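Local coordinates for Glyco_hydro_cc domain-containing protein (Blastomyces gilchristii, PDB 6UB0) that cleaves beta-1,3-glucan as a curdlan-specific exo-beta-1,3-glucanase of glycoside hydrolase family GH128, subgroup III, at residues 39-44 with 66-71; 3-8 with 20-25; 122-127 with 165-170; 91-96 with 134-139. One frame throughout, in Å; residues are numbered along the deposited sequence.

Contact 1: residues 39-44 with 66-71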
loop_
_atom_site.group_PDB
_atom_site.type_symbol
_atom_site.label_atom_id
_atom_site.label_comp_id
_atom_site.label_asym_id
_atom_site.label_seq_id
_atom_site.Cartn_x
_atom_site.Cartn_y
_atom_site.Cartn_z
ATOM N N GLY A 39 -2.821 2.759 -19.045
ATOM C CA GLY A 39 -3.499 1.512 -18.643
ATOM C C GLY A 39 -3.261 1.170 -17.174
ATOM O O GLY A 39 -3.668 0.079 -16.743
ATOM N N ILE A 40 -2.675 2.064 -16.375
ATOM C CA ILE A 40 -2.557 1.743 -14.914
ATOM C C ILE A 40 -3.042 2.905 -14.069
ATOM O O ILE A 40 -2.816 4.066 -14.454
ATOM C CB ILE A 40 -1.170 1.244 -14.517
ATOM C CG1 ILE A 40 -0.062 2.108 -15.082
ATOM C CG2 ILE A 40 -0.964 -0.239 -14.864
ATOM C CD1 ILE A 40 1.278 1.588 -14.713
ATOM N N GLU A 41 -3.797 2.554 -13.028
ATOM C CA GLU A 41 -4.496 3.498 -12.135
ATOM C C GLU A 41 -3.435 3.977 -11.157
ATOM O O GLU A 41 -2.949 3.158 -10.417
ATOM C CB GLU A 41 -5.634 2.842 -11.369
ATOM C CG GLU A 41 -6.321 3.810 -10.423
ATOM C CD GLU A 41 -7.305 3.156 -9.476
ATOM O OE1 GLU A 41 -7.930 2.169 -9.912
ATOM O OE2 GLU A 41 -7.448 3.651 -8.321
ATOM N N TYR A 42 -3.082 5.256 -11.221
ATOM C CA TYR A 42 -2.288 5.906 -10.153
ATOM C C TYR A 42 -3.200 6.116 -8.937
ATOM O O TYR A 42 -4.400 6.524 -9.050
ATOM C CB TYR A 42 -1.712 7.239 -10.630
ATOM C CG TYR A 42 -1.084 8.030 -9.528
ATOM C CD1 TYR A 42 0.091 7.579 -8.946
ATOM C CD2 TYR A 42 -1.688 9.173 -9.025
ATOM C CE1 TYR A 42 0.695 8.284 -7.931
ATOM C CE2 TYR A 42 -1.085 9.883 -8.001
ATOM C CZ TYR A 42 0.088 9.405 -7.435
ATOM O OH TYR A 42 0.700 10.049 -6.417
ATOM N N VAL A 43 -2.644 5.868 -7.748
ATOM C CA VAL A 43 -3.386 6.079 -6.487
ATOM C C VAL A 43 -2.658 7.150 -5.685
ATOM O O VAL A 43 -1.569 6.933 -5.176
ATOM C CB VAL A 43 -3.533 4.773 -5.687
ATOM C CG1 VAL A 43 -4.310 5.027 -4.413
ATOM C CG2 VAL A 43 -4.186 3.701 -6.526
ATOM N N PRO A 44 -3.261 8.347 -5.511
ATOM C CA PRO A 44 -2.644 9.371 -4.669
ATOM C C PRO A 44 -2.549 8.930 -3.208
ATOM O O PRO A 44 -3.413 8.161 -2.767
ATOM C CB PRO A 44 -3.586 10.576 -4.839
ATOM C CG PRO A 44 -4.290 10.296 -6.131
ATOM C CD PRO A 44 -4.474 8.795 -6.171
ATOM N N GLY A 66 -9.388 10.453 -12.913
ATOM C CA GLY A 66 -10.150 9.175 -12.918
ATOM C C GLY A 66 -9.665 8.160 -11.875
ATOM O O GLY A 66 -10.068 6.959 -11.928
ATOM N N SER A 67 -8.840 8.608 -10.939
ATOM C CA SER A 67 -8.312 7.775 -9.827
ATOM C C SER A 67 -9.507 7.328 -8.988
ATOM O O SER A 67 -10.344 8.190 -8.650
ATOM C CB SER A 67 -7.300 8.539 -9.022
ATOM O OG SER A 67 -6.096 8.743 -9.764
ATOM N N LYS A 68 -9.644 6.027 -8.765
ATOM C CA LYS A 68 -10.802 5.449 -8.043
ATOM C C LYS A 68 -10.509 5.399 -6.539
ATOM O O LYS A 68 -11.396 5.027 -5.774
ATOM C CB LYS A 68 -11.102 4.074 -8.636
ATOM C CG LYS A 68 -11.321 4.123 -10.149
ATOM C CD LYS A 68 -11.252 2.799 -10.847
ATOM C CE LYS A 68 -12.608 2.145 -11.011
ATOM N NZ LYS A 68 -12.670 1.379 -12.277
ATOM N N ASN A 69 -9.274 5.657 -6.145
ATOM C CA ASN A 69 -8.800 5.234 -4.807
ATOM C C ASN A 69 -7.868 6.299 -4.248
ATOM O O ASN A 69 -7.172 6.941 -5.007
ATOM C CB ASN A 69 -8.046 3.897 -4.832
ATOM C CG ASN A 69 -8.910 2.703 -5.156
ATOM O OD1 ASN A 69 -9.679 2.274 -4.329
ATOM N ND2 ASN A 69 -8.831 2.187 -6.383
ATOM N N LEU A 70 -7.875 6.466 -2.928
ATOM C CA LEU A 70 -6.943 7.380 -2.251
ATOM C C LEU A 70 -6.354 6.641 -1.051
ATOM O O LEU A 70 -7.137 5.993 -0.307
ATOM C CB LEU A 70 -7.655 8.628 -1.743
ATOM C CG LEU A 70 -8.315 9.503 -2.803
ATOM C CD1 LEU A 70 -9.158 10.570 -2.133
ATOM C CD2 LEU A 70 -7.277 10.117 -3.715
ATOM N N LEU A 71 -5.077 6.864 -0.789
ATOM C CA LEU A 71 -4.378 6.245 0.391
ATOM C C LEU A 71 -4.053 7.304 1.454
ATOM O O LEU A 71 -3.607 8.430 1.103
ATOM C CB LEU A 71 -3.057 5.581 -0.003
ATOM C CG LEU A 71 -3.161 4.346 -0.869
ATOM C CD1 LEU A 71 -1.876 4.140 -1.644
ATOM C CD2 LEU A 71 -3.553 3.091 -0.097
HETATM O O HOH W 1 -5.221 7.183 -12.566
#
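Glu41 reaches across from strand 41-42 to Lys68 and Asn69, where strand 69-71 begins. Its chain is extended, with CG anti to the backbone N (chi1 178°), and this carries the carboxylate to the other segment. OE2 takes a bond from Asn69 ND2 at 2.8 Å on its syn lone pair. The carboxylate and the amide lie nearly in one plane, 2° apart. Lys68 N adds a weak bond to the same OE2 at 3.3 Å. The aliphatic part of Lys68 crosses the acid at about a right angle, with CD 3.5 Å from Glu41 OE1. That oxygen has its own partner in a salt bridge to Arg205.

Two more hydrogen bonds end on backbone oxygens. Ser67 OG donates to Tyr42 O at 2.9 Å, from a position tilted out of the carbonyl plane. Leu71 N donates to Pro44 O at 2.9 Å. A water accepts from Tyr42 N and gives a weak bond to Ser67 OG.

The apolar contacts lie farther along both segments. Val43 CG1 meets Leu71 CG at 3.8 Å, and Pro44 CG meets Leu70 CD2 at 3.8 Å. Trp173 of strand 172-180 touches Val43, Asn69 and Leu71.

Helix 52-64 lies between the two strands in the chain, as in a beta-alpha-beta unit of a TIM barrel. Asn69 and, weakly, Lys68 hold OE2 while Arg205 holds OE1, which fixes the rotation of the Glu41 carboxylate. Buried Asn69 O meets only carbons here, Val43 CG1 and Pro44 CD, and has no hydrogen-bond partner in the model.

Contact 2: residues 3-8 with 20-25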
loop_
_atom_site.group_PDB
_atom_site.type_symbol
_atom_site.label_atom_id
_atom_site.label_comp_id
_atom_site.label_asym_id
_atom_site.label_seq_id
_atom_site.Cartn_x
_atom_site.Cartn_y
_atom_site.Cartn_z
ATOM N N GLY A 3 -5.366 -8.859 -11.448
ATOM C CA GLY A 3 -5.680 -7.426 -11.504
ATOM C C GLY A 3 -5.410 -6.734 -10.178
ATOM O O GLY A 3 -5.805 -5.509 -10.078
ATOM N N LYS A 4 -4.773 -7.444 -9.220
ATOM C CA LYS A 4 -4.406 -6.949 -7.854
ATOM C C LYS A 4 -2.970 -6.380 -7.792
ATOM O O LYS A 4 -2.704 -5.590 -6.843
ATOM C CB LYS A 4 -4.462 -8.016 -6.755
ATOM C CG LYS A 4 -5.718 -8.860 -6.646
ATOM C CD LYS A 4 -5.585 -9.821 -5.486
ATOM C CE LYS A 4 -6.762 -10.766 -5.304
ATOM N NZ LYS A 4 -6.554 -11.623 -4.099
ATOM N N ARG A 5 -2.081 -6.735 -8.713
ATOM C CA ARG A 5 -0.634 -6.428 -8.583
ATOM C C ARG A 5 -0.295 -4.975 -8.954
ATOM O O ARG A 5 -0.663 -4.562 -10.101
ATOM C CB ARG A 5 0.109 -7.350 -9.545
ATOM C CG ARG A 5 1.592 -7.425 -9.235
ATOM C CD ARG A 5 2.302 -8.656 -9.812
ATOM N NE ARG A 5 1.708 -9.933 -9.425
ATOM C CZ ARG A 5 2.049 -11.132 -9.943
ATOM N NH1 ARG A 5 3.003 -11.202 -10.854
ATOM N NH2 ARG A 5 1.423 -12.237 -9.582
ATOM N N GLY A 6 0.497 -4.294 -8.107
ATOM C CA GLY A 6 0.822 -2.861 -8.169
ATOM C C GLY A 6 2.290 -2.562 -8.451
ATOM O O GLY A 6 3.162 -3.389 -8.086
ATOM N N LEU A 7 2.540 -1.339 -8.916
ATOM C CA LEU A 7 3.902 -0.803 -9.174
ATOM C C LEU A 7 4.128 0.358 -8.199
ATOM O O LEU A 7 3.653 1.462 -8.463
ATOM C CB LEU A 7 3.978 -0.390 -10.642
ATOM C CG LEU A 7 3.942 -1.563 -11.641
ATOM C CD1 LEU A 7 3.873 -1.011 -13.056
ATOM C CD2 LEU A 7 5.140 -2.483 -11.473
ATOM N N ALA A 8 4.905 0.109 -7.132
ATOM C CA ALA A 8 5.296 1.089 -6.102
ATOM C C ALA A 8 6.638 1.738 -6.535
ATOM O O ALA A 8 7.624 1.047 -6.640
ATOM C CB ALA A 8 5.418 0.362 -4.796
ATOM N N GLY A 20 3.245 -4.403 -20.095
ATOM C CA GLY A 20 2.564 -5.647 -20.484
ATOM C C GLY A 20 2.550 -6.714 -19.414
ATOM O O GLY A 20 2.023 -7.802 -19.719
ATOM N N GLY A 21 3.102 -6.479 -18.205
ATOM C CA GLY A 21 2.901 -7.369 -17.049
ATOM C C GLY A 21 1.477 -7.223 -16.491
ATOM O O GLY A 21 0.721 -6.374 -16.946
ATOM N N PRO A 22 1.050 -8.036 -15.501
ATOM C CA PRO A 22 -0.324 -7.987 -14.978
ATOM C C PRO A 22 -0.528 -6.911 -13.905
ATOM O O PRO A 22 -0.927 -7.215 -12.823
ATOM C CB PRO A 22 -0.526 -9.359 -14.342
ATOM C CG PRO A 22 0.872 -9.780 -13.919
ATOM C CD PRO A 22 1.831 -9.132 -14.890
ATOM N N PHE A 23 -0.294 -5.670 -14.293
ATOM C CA PHE A 23 -0.309 -4.506 -13.376
ATOM C C PHE A 23 -1.566 -3.699 -13.652
ATOM O O PHE A 23 -1.949 -3.524 -14.811
ATOM C CB PHE A 23 0.997 -3.718 -13.514
ATOM C CG PHE A 23 2.209 -4.571 -13.238
ATOM C CD1 PHE A 23 2.522 -5.001 -11.960
ATOM C CD2 PHE A 23 3.053 -4.948 -14.249
ATOM C CE1 PHE A 23 3.640 -5.790 -11.715
ATOM C CE2 PHE A 23 4.194 -5.683 -13.997
ATOM C CZ PHE A 23 4.456 -6.161 -12.751
ATOM N N SER A 24 -2.247 -3.272 -12.604
ATOM C CA SER A 24 -3.464 -2.459 -12.769
ATOM C C SER A 24 -3.229 -1.109 -12.140
ATOM O O SER A 24 -4.025 -0.215 -12.457
ATOM C CB SER A 24 -4.641 -3.180 -12.190
ATOM O OG SER A 24 -4.468 -3.345 -10.806
ATOM N N TRP A 25 -2.211 -0.970 -11.270
ATOM C CA TRP A 25 -2.084 0.245 -10.455
ATOM C C TRP A 25 -0.642 0.538 -10.033
ATOM O O TRP A 25 0.275 -0.326 -10.100
ATOM C CB TRP A 25 -3.022 0.145 -9.248
ATOM C CG TRP A 25 -2.574 -0.799 -8.185
ATOM C CD1 TRP A 25 -2.640 -2.156 -8.213
ATOM C CD2 TRP A 25 -1.972 -0.452 -6.925
ATOM N NE1 TRP A 25 -2.121 -2.681 -7.064
ATOM C CE2 TRP A 25 -1.712 -1.662 -6.254
ATOM C CE3 TRP A 25 -1.634 0.778 -6.323
ATOM C CZ2 TRP A 25 -1.099 -1.680 -5.001
ATOM C CZ3 TRP A 25 -1.031 0.754 -5.093
ATOM C CH2 TRP A 25 -0.832 -0.453 -4.426
HETATM O O HOH W 2 -2.644 -8.543 -11.007
#
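Leu7 and Phe23 pack together where strands 5-8 and 23-27, neighbours in the TIM-barrel sheet, run side by side. The short strand segments cross at 64°, and two backbone hydrogen bonds link the two segments.

The tight part lies around Gly6, Leu7 and the two aromatic rings. Leu7 CD2 sits over one face of the Phe23 ring, 3.7 Å from its centroid. Gly6 CA lies over the five-membered ring of Trp25, 3.4 Å from the centroid, a CH-pi contact. The absence of a side chain at Gly6 allows this closeness. Trp25 CG stands between its backbone N and carbonyl carbon (chi1 74°), which brings the indole back over Gly6. In the plane of that indole, NE1 donates to Lys4 O at 3.0 Å. Leu7 N donates to Trp25 O at 2.7 Å, and Ser24 N to Arg5 O at 3.2 Å.

The looser side lies toward Gly3, which is exposed, and Pro22. A water accepts from Arg5 N and donates to Pro22 O, bridging the segments. Pro22 CG lies over one face of the Arg5 guanidinium, 4.0 Å from NH1. The guanidinium itself is held elsewhere, by a salt bridge to Asp198 and hydrogen bonds to Tyr206, Tyr227 and Ile230. One short bond closes this otherwise water-bridged end: Ser24 OG donates to Gly3 O at 2.6 Å, coming from above the carbonyl plane.

Contact 3: residues 122-127 with 165-170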
loop_
_atom_site.group_PDB
_atom_site.type_symbol
_atom_site.label_atom_id
_atom_site.label_comp_id
_atom_site.label_asym_id
_atom_site.label_seq_id
_atom_site.Cartn_x
_atom_site.Cartn_y
_atom_site.Cartn_z
ATOM N N TRP A 122 -1.399 -0.370 16.487
ATOM C CA TRP A 122 -1.643 1.036 16.101
ATOM C C TRP A 122 -2.921 1.079 15.268
ATOM O O TRP A 122 -3.780 1.990 15.497
ATOM C CB TRP A 122 -0.442 1.646 15.392
ATOM C CG TRP A 122 -0.600 3.112 15.144
ATOM C CD1 TRP A 122 0.021 4.157 15.763
ATOM C CD2 TRP A 122 -1.378 3.693 14.087
ATOM N NE1 TRP A 122 -0.383 5.359 15.240
ATOM C CE2 TRP A 122 -1.250 5.103 14.200
ATOM C CE3 TRP A 122 -2.220 3.160 13.115
ATOM C CZ2 TRP A 122 -1.903 5.970 13.329
ATOM C CZ3 TRP A 122 -2.901 4.022 12.297
ATOM C CH2 TRP A 122 -2.716 5.399 12.378
ATOM N N MET A 123 -3.080 0.149 14.320
ATOM C CA MET A 123 -4.318 0.120 13.501
ATOM C C MET A 123 -5.521 0.010 14.445
ATOM O O MET A 123 -6.494 0.764 14.250
ATOM C CB MET A 123 -4.358 -1.040 12.500
ATOM C CG MET A 123 -5.349 -0.798 11.379
ATOM S SD MET A 123 -5.000 0.660 10.359
ATOM C CE MET A 123 -3.851 -0.085 9.176
ATOM N N GLN A 124 -5.469 -0.856 15.452
ATOM C CA GLN A 124 -6.676 -1.040 16.303
ATOM C C GLN A 124 -6.954 0.237 17.127
ATOM O O GLN A 124 -8.132 0.672 17.207
ATOM C CB GLN A 124 -6.578 -2.283 17.157
ATOM C CG GLN A 124 -7.937 -2.566 17.771
ATOM C CD GLN A 124 -7.972 -3.867 18.509
ATOM O OE1 GLN A 124 -7.920 -4.940 17.920
ATOM N NE2 GLN A 124 -8.129 -3.764 19.814
ATOM N N GLY A 125 -5.895 0.872 17.633
ATOM C CA GLY A 125 -5.946 2.166 18.349
ATOM C C GLY A 125 -6.517 3.252 17.463
ATOM O O GLY A 125 -7.425 4.009 17.875
ATOM N N PHE A 126 -6.022 3.333 16.247
ATOM C CA PHE A 126 -6.624 4.191 15.221
ATOM C C PHE A 126 -8.083 3.777 14.941
ATOM O O PHE A 126 -8.959 4.674 14.859
ATOM C CB PHE A 126 -5.766 4.108 13.963
ATOM C CG PHE A 126 -6.409 4.733 12.766
ATOM C CD1 PHE A 126 -6.368 6.100 12.604
ATOM C CD2 PHE A 126 -7.042 3.958 11.805
ATOM C CE1 PHE A 126 -6.950 6.706 11.505
ATOM C CE2 PHE A 126 -7.607 4.555 10.703
ATOM C CZ PHE A 126 -7.552 5.920 10.540
ATOM N N LEU A 127 -8.367 2.486 14.759
ATOM C CA LEU A 127 -9.754 2.064 14.452
ATOM C C LEU A 127 -10.664 2.357 15.665
ATOM O O LEU A 127 -11.824 2.783 15.472
ATOM C CB LEU A 127 -9.704 0.587 14.088
ATOM C CG LEU A 127 -9.030 0.301 12.747
ATOM C CD1 LEU A 127 -9.046 -1.183 12.439
ATOM C CD2 LEU A 127 -9.686 1.081 11.637
ATOM N N GLN A 165 -12.020 -6.619 9.275
ATOM C CA GLN A 165 -13.395 -7.192 9.268
ATOM C C GLN A 165 -14.067 -6.941 10.624
ATOM O O GLN A 165 -15.232 -6.494 10.594
ATOM C CB GLN A 165 -13.338 -8.643 8.792
ATOM C CG GLN A 165 -12.894 -8.689 7.340
ATOM C CD GLN A 165 -12.739 -10.068 6.756
ATOM O OE1 GLN A 165 -12.967 -11.077 7.425
ATOM N NE2 GLN A 165 -12.348 -10.120 5.489
ATOM N N LYS A 166 -13.352 -7.103 11.747
ATOM C CA LYS A 166 -13.933 -6.839 13.093
ATOM C C LYS A 166 -14.478 -5.400 13.094
ATOM O O LYS A 166 -15.575 -5.202 13.630
ATOM C CB LYS A 166 -12.933 -7.142 14.224
ATOM C CG LYS A 166 -13.432 -6.853 15.639
ATOM C CD LYS A 166 -12.860 -7.736 16.747
ATOM C CE LYS A 166 -11.348 -7.702 16.838
ATOM N NZ LYS A 166 -10.798 -6.326 16.775
ATOM N N TYR A 167 -13.783 -4.443 12.465
ATOM C CA TYR A 167 -14.209 -3.016 12.363
ATOM C C TYR A 167 -15.025 -2.757 11.074
ATOM O O TYR A 167 -15.263 -1.581 10.766
ATOM C CB TYR A 167 -12.987 -2.103 12.571
ATOM C CG TYR A 167 -12.446 -2.113 13.986
ATOM C CD1 TYR A 167 -11.618 -3.136 14.432
ATOM C CD2 TYR A 167 -12.780 -1.110 14.896
ATOM C CE1 TYR A 167 -11.135 -3.162 15.729
ATOM C CE2 TYR A 167 -12.309 -1.126 16.200
ATOM C CZ TYR A 167 -11.483 -2.154 16.618
ATOM O OH TYR A 167 -11.022 -2.176 17.897
ATOM N N GLY A 168 -15.468 -3.797 10.338
ATOM C CA GLY A 168 -16.383 -3.671 9.174
ATOM C C GLY A 168 -15.749 -3.112 7.894
ATOM O O GLY A 168 -16.470 -2.545 7.032
ATOM N N ILE A 169 -14.443 -3.288 7.751
ATOM C CA ILE A 169 -13.634 -2.894 6.559
ATOM C C ILE A 169 -13.266 -4.195 5.859
ATOM O O ILE A 169 -12.580 -4.985 6.482
ATOM C CB ILE A 169 -12.405 -2.069 7.004
ATOM C CG1 ILE A 169 -12.814 -1.080 8.102
ATOM C CG2 ILE A 169 -11.740 -1.401 5.807
ATOM C CD1 ILE A 169 -11.860 0.063 8.366
ATOM N N GLY A 170 -13.826 -4.445 4.675
ATOM C CA GLY A 170 -13.948 -5.793 4.091
ATOM C C GLY A 170 -12.739 -6.271 3.321
ATOM O O GLY A 170 -12.772 -7.442 2.867
#
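The Tyr167 ring has Leu127 CB over one face, 3.7 Å from the ring centroid and 16° off the normal. This is a CH-pi contact. It joins helix 119-130 to the end of helix 150-166, two of the outer helices of the TIM barrel. Tyr167 is the first residue to leave helical geometry, within the Schellman motif that ends the helix, with Gly168 as its C-prime residue.

Leu127 CD1 also lies against the ring, 3.8 Å from Tyr167 CG. The other methyl, CD2, reaches Ile169 CD1 at 4.1 Å. The two methyls of Leu127 thus meet different residues, Tyr167 and Ile169. Leu163 of helix 150-166 touches Leu127 as well.

At the hydroxyl end of the ring, Gln124 crosses Tyr167 at about a right angle. Its amide plane is turned 39° from the ring. Gln124 CG is 3.1 Å from Tyr167 OH, a close contact. The hydroxyl has its hydrogen bond with OD1 of Asp128, the next residue of helix 119-130.

The chain of Gln124 is extended, with CG anti to the backbone N (chi1 -168°), and it carries the amide out toward Lys166. The lysine chain bends near its end. Lys166 NZ then makes a weak hydrogen bond to Gln124 OE1 at 3.4 Å.

Contact 4: residues 91-96 with 134-139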
loop_
_atom_site.group_PDB
_atom_site.type_symbol
_atom_site.label_atom_id
_atom_site.label_comp_id
_atom_site.label_asym_id
_atom_site.label_seq_id
_atom_site.Cartn_x
_atom_site.Cartn_y
_atom_site.Cartn_z
ATOM N N ALA A 91 -8.344 11.982 13.770
ATOM C CA ALA A 91 -8.709 13.396 13.588
ATOM C C ALA A 91 -8.404 13.791 12.155
ATOM O O ALA A 91 -9.308 14.303 11.478
ATOM C CB ALA A 91 -7.958 14.259 14.581
ATOM N N ALA A 92 -7.169 13.584 11.716
ATOM C CA ALA A 92 -6.711 14.080 10.404
ATOM C C ALA A 92 -7.354 13.235 9.299
ATOM O O ALA A 92 -7.490 13.753 8.177
ATOM C CB ALA A 92 -5.213 14.054 10.349
ATOM N N TYR A 93 -7.674 11.968 9.605
ATOM C CA TYR A 93 -8.312 11.061 8.625
ATOM C C TYR A 93 -9.683 11.644 8.337
ATOM O O TYR A 93 -9.924 11.996 7.173
ATOM C CB TYR A 93 -8.499 9.619 9.099
ATOM C CG TYR A 93 -8.864 8.686 7.968
ATOM C CD1 TYR A 93 -7.900 8.091 7.153
ATOM C CD2 TYR A 93 -10.193 8.395 7.692
ATOM C CE1 TYR A 93 -8.256 7.244 6.097
ATOM C CE2 TYR A 93 -10.558 7.561 6.647
ATOM C CZ TYR A 93 -9.596 6.975 5.843
ATOM O OH TYR A 93 -10.051 6.163 4.836
ATOM N N GLN A 94 -10.485 11.746 9.410
ATOM C CA GLN A 94 -11.888 12.223 9.386
ATOM C C GLN A 94 -11.922 13.552 8.667
ATOM O O GLN A 94 -12.849 13.728 7.844
ATOM C CB GLN A 94 -12.452 12.336 10.794
ATOM C CG GLN A 94 -13.020 11.006 11.234
ATOM C CD GLN A 94 -13.529 11.105 12.637
ATOM O OE1 GLN A 94 -14.581 11.684 12.888
ATOM N NE2 GLN A 94 -12.789 10.518 13.547
ATOM N N LYS A 95 -10.949 14.409 8.964
ATOM C CA LYS A 95 -10.820 15.762 8.368
ATOM C C LYS A 95 -10.489 15.700 6.871
ATOM O O LYS A 95 -11.156 16.417 6.116
ATOM C CB LYS A 95 -9.781 16.621 9.087
ATOM C CG LYS A 95 -9.637 18.044 8.553
ATOM C CD LYS A 95 -8.942 18.986 9.555
ATOM C CE LYS A 95 -8.089 20.056 8.891
ATOM N NZ LYS A 95 -8.860 21.277 8.519
ATOM N N TYR A 96 -9.461 14.952 6.472
ATOM C CA TYR A 96 -8.751 15.136 5.178
ATOM C C TYR A 96 -9.120 14.023 4.183
ATOM O O TYR A 96 -9.060 14.279 2.975
ATOM C CB TYR A 96 -7.232 15.214 5.396
ATOM C CG TYR A 96 -6.725 16.545 5.900
ATOM C CD1 TYR A 96 -6.702 17.650 5.067
ATOM C CD2 TYR A 96 -6.197 16.686 7.179
ATOM C CE1 TYR A 96 -6.219 18.876 5.497
ATOM C CE2 TYR A 96 -5.690 17.902 7.626
ATOM C CZ TYR A 96 -5.710 19.008 6.779
ATOM O OH TYR A 96 -5.254 20.247 7.190
ATOM N N CYS A 134 -14.576 7.197 10.742
ATOM C CA CYS A 134 -13.556 7.169 9.663
ATOM C C CYS A 134 -14.221 6.373 8.516
ATOM O O CYS A 134 -14.686 5.232 8.748
ATOM C CB CYS A 134 -12.200 6.634 10.148
ATOM S SG CYS A 134 -11.224 7.695 11.274
ATOM N N LYS A 135 -14.313 6.971 7.333
ATOM C CA LYS A 135 -14.871 6.332 6.102
ATOM C C LYS A 135 -13.745 5.587 5.371
ATOM O O LYS A 135 -12.983 6.228 4.644
ATOM C CB LYS A 135 -15.538 7.378 5.205
ATOM C CG LYS A 135 -16.869 7.890 5.757
ATOM C CD LYS A 135 -17.527 8.971 4.938
ATOM C CE LYS A 135 -18.803 9.490 5.550
ATOM N NZ LYS A 135 -18.719 10.956 5.680
ATOM N N ILE A 136 -13.655 4.280 5.613
ATOM C CA ILE A 136 -12.499 3.417 5.225
ATOM C C ILE A 136 -13.044 2.241 4.423
ATOM O O ILE A 136 -13.789 1.426 4.999
ATOM C CB ILE A 136 -11.686 2.921 6.439
ATOM C CG1 ILE A 136 -11.169 4.068 7.312
ATOM C CG2 ILE A 136 -10.537 2.035 5.972
ATOM C CD1 ILE A 136 -10.812 3.665 8.728
ATOM N N ASP A 137 -12.628 2.151 3.166
ATOM C CA ASP A 137 -12.997 1.079 2.205
ATOM C C ASP A 137 -11.995 -0.051 2.317
ATOM O O ASP A 137 -12.369 -1.152 1.975
ATOM C CB ASP A 137 -13.060 1.569 0.751
ATOM C CG ASP A 137 -14.191 2.550 0.550
ATOM O OD1 ASP A 137 -15.312 2.082 0.498
ATOM O OD2 ASP A 137 -13.942 3.778 0.555
ATOM N N PHE A 138 -10.749 0.214 2.742
ATOM C CA PHE A 138 -9.708 -0.857 2.794
ATOM C C PHE A 138 -8.576 -0.440 3.733
ATOM O O PHE A 138 -8.358 0.750 3.875
ATOM C CB PHE A 138 -9.240 -1.179 1.369
ATOM C CG PHE A 138 -8.502 -0.062 0.678
ATOM C CD1 PHE A 138 -7.126 0.067 0.801
ATOM C CD2 PHE A 138 -9.174 0.844 -0.126
ATOM C CE1 PHE A 138 -6.451 1.095 0.163
ATOM C CE2 PHE A 138 -8.508 1.889 -0.754
ATOM C CZ PHE A 138 -7.141 2.007 -0.623
ATOM N N LEU A 139 -8.010 -1.391 4.466
ATOM C CA LEU A 139 -6.779 -1.199 5.280
ATOM C C LEU A 139 -5.576 -1.280 4.345
ATOM O O LEU A 139 -5.570 -2.120 3.493
ATOM C CB LEU A 139 -6.621 -2.285 6.351
ATOM C CG LEU A 139 -7.762 -2.446 7.360
ATOM C CD1 LEU A 139 -7.323 -3.327 8.529
ATOM C CD2 LEU A 139 -8.210 -1.092 7.898
#
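Helix 86-96, an outer helix of the TIM barrel, meets here the loop that leads into strand 138-146. Tyr93 carries the contact. Its CG is anti to the backbone N (chi1 -167°), and the ring extends from the helix to the loop backbone. At the far end, Tyr93 OH donates to Lys135 O at 2.9 Å. The hydroxyl lies above the carbonyl plane, 41° out of it, while Lys135 O sits at the edge of the ring, near its plane.

Two apolar contacts come from the same side of the ring. Cys134 CB meets Tyr93 CD2 at 3.6 Å. Ile136 CG1 lies 3.6 Å from Tyr93 CE2. Both approach the ring obliquely. The sulfur of Cys134 is also near the ring, 4.8 Å from its centroid, in an oblique sulfur-aromatic contact. The aliphatic part of Gln94 touches the same sulfur, with CG 3.8 Å from Cys134 SG.

Cys134 is joined by a disulfide to Cys130, at the end of helix 119-130. The disulfide therefore ties this loop to that helix while the tyrosine ties it to helix 86-96. Phe126 of helix 119-130 touches both Cys134 and Ile136, and Leu106 of strand 105-111 lies against Tyr93.

How the contacts relate
All four contacts belong to one TIM-barrel domain. Along the chain contact 2 comes first, then contact 1, then contacts 4 and 3, whose segments alternate. Contacts 1 and 2, centres about 12 Å apart, share the sheet of strands 5-8, 23-27 and 41-42. Contact 1 joins these to strand 69-71, in one sheet with 105-111 and 138-146, and reaches contact 4 through Leu71 and Phe138. Contacts 3 and 4, centres about 11 Å apart, meet where Ile169 packs on Ile136. Contacts 2 and 3 have centres about 26 Å apart. Side chains of contacts 1 and 2 come within about 10 to 13 Å of the bound sugar; contacts 3 and 4 join outer helices to loops at strand ends.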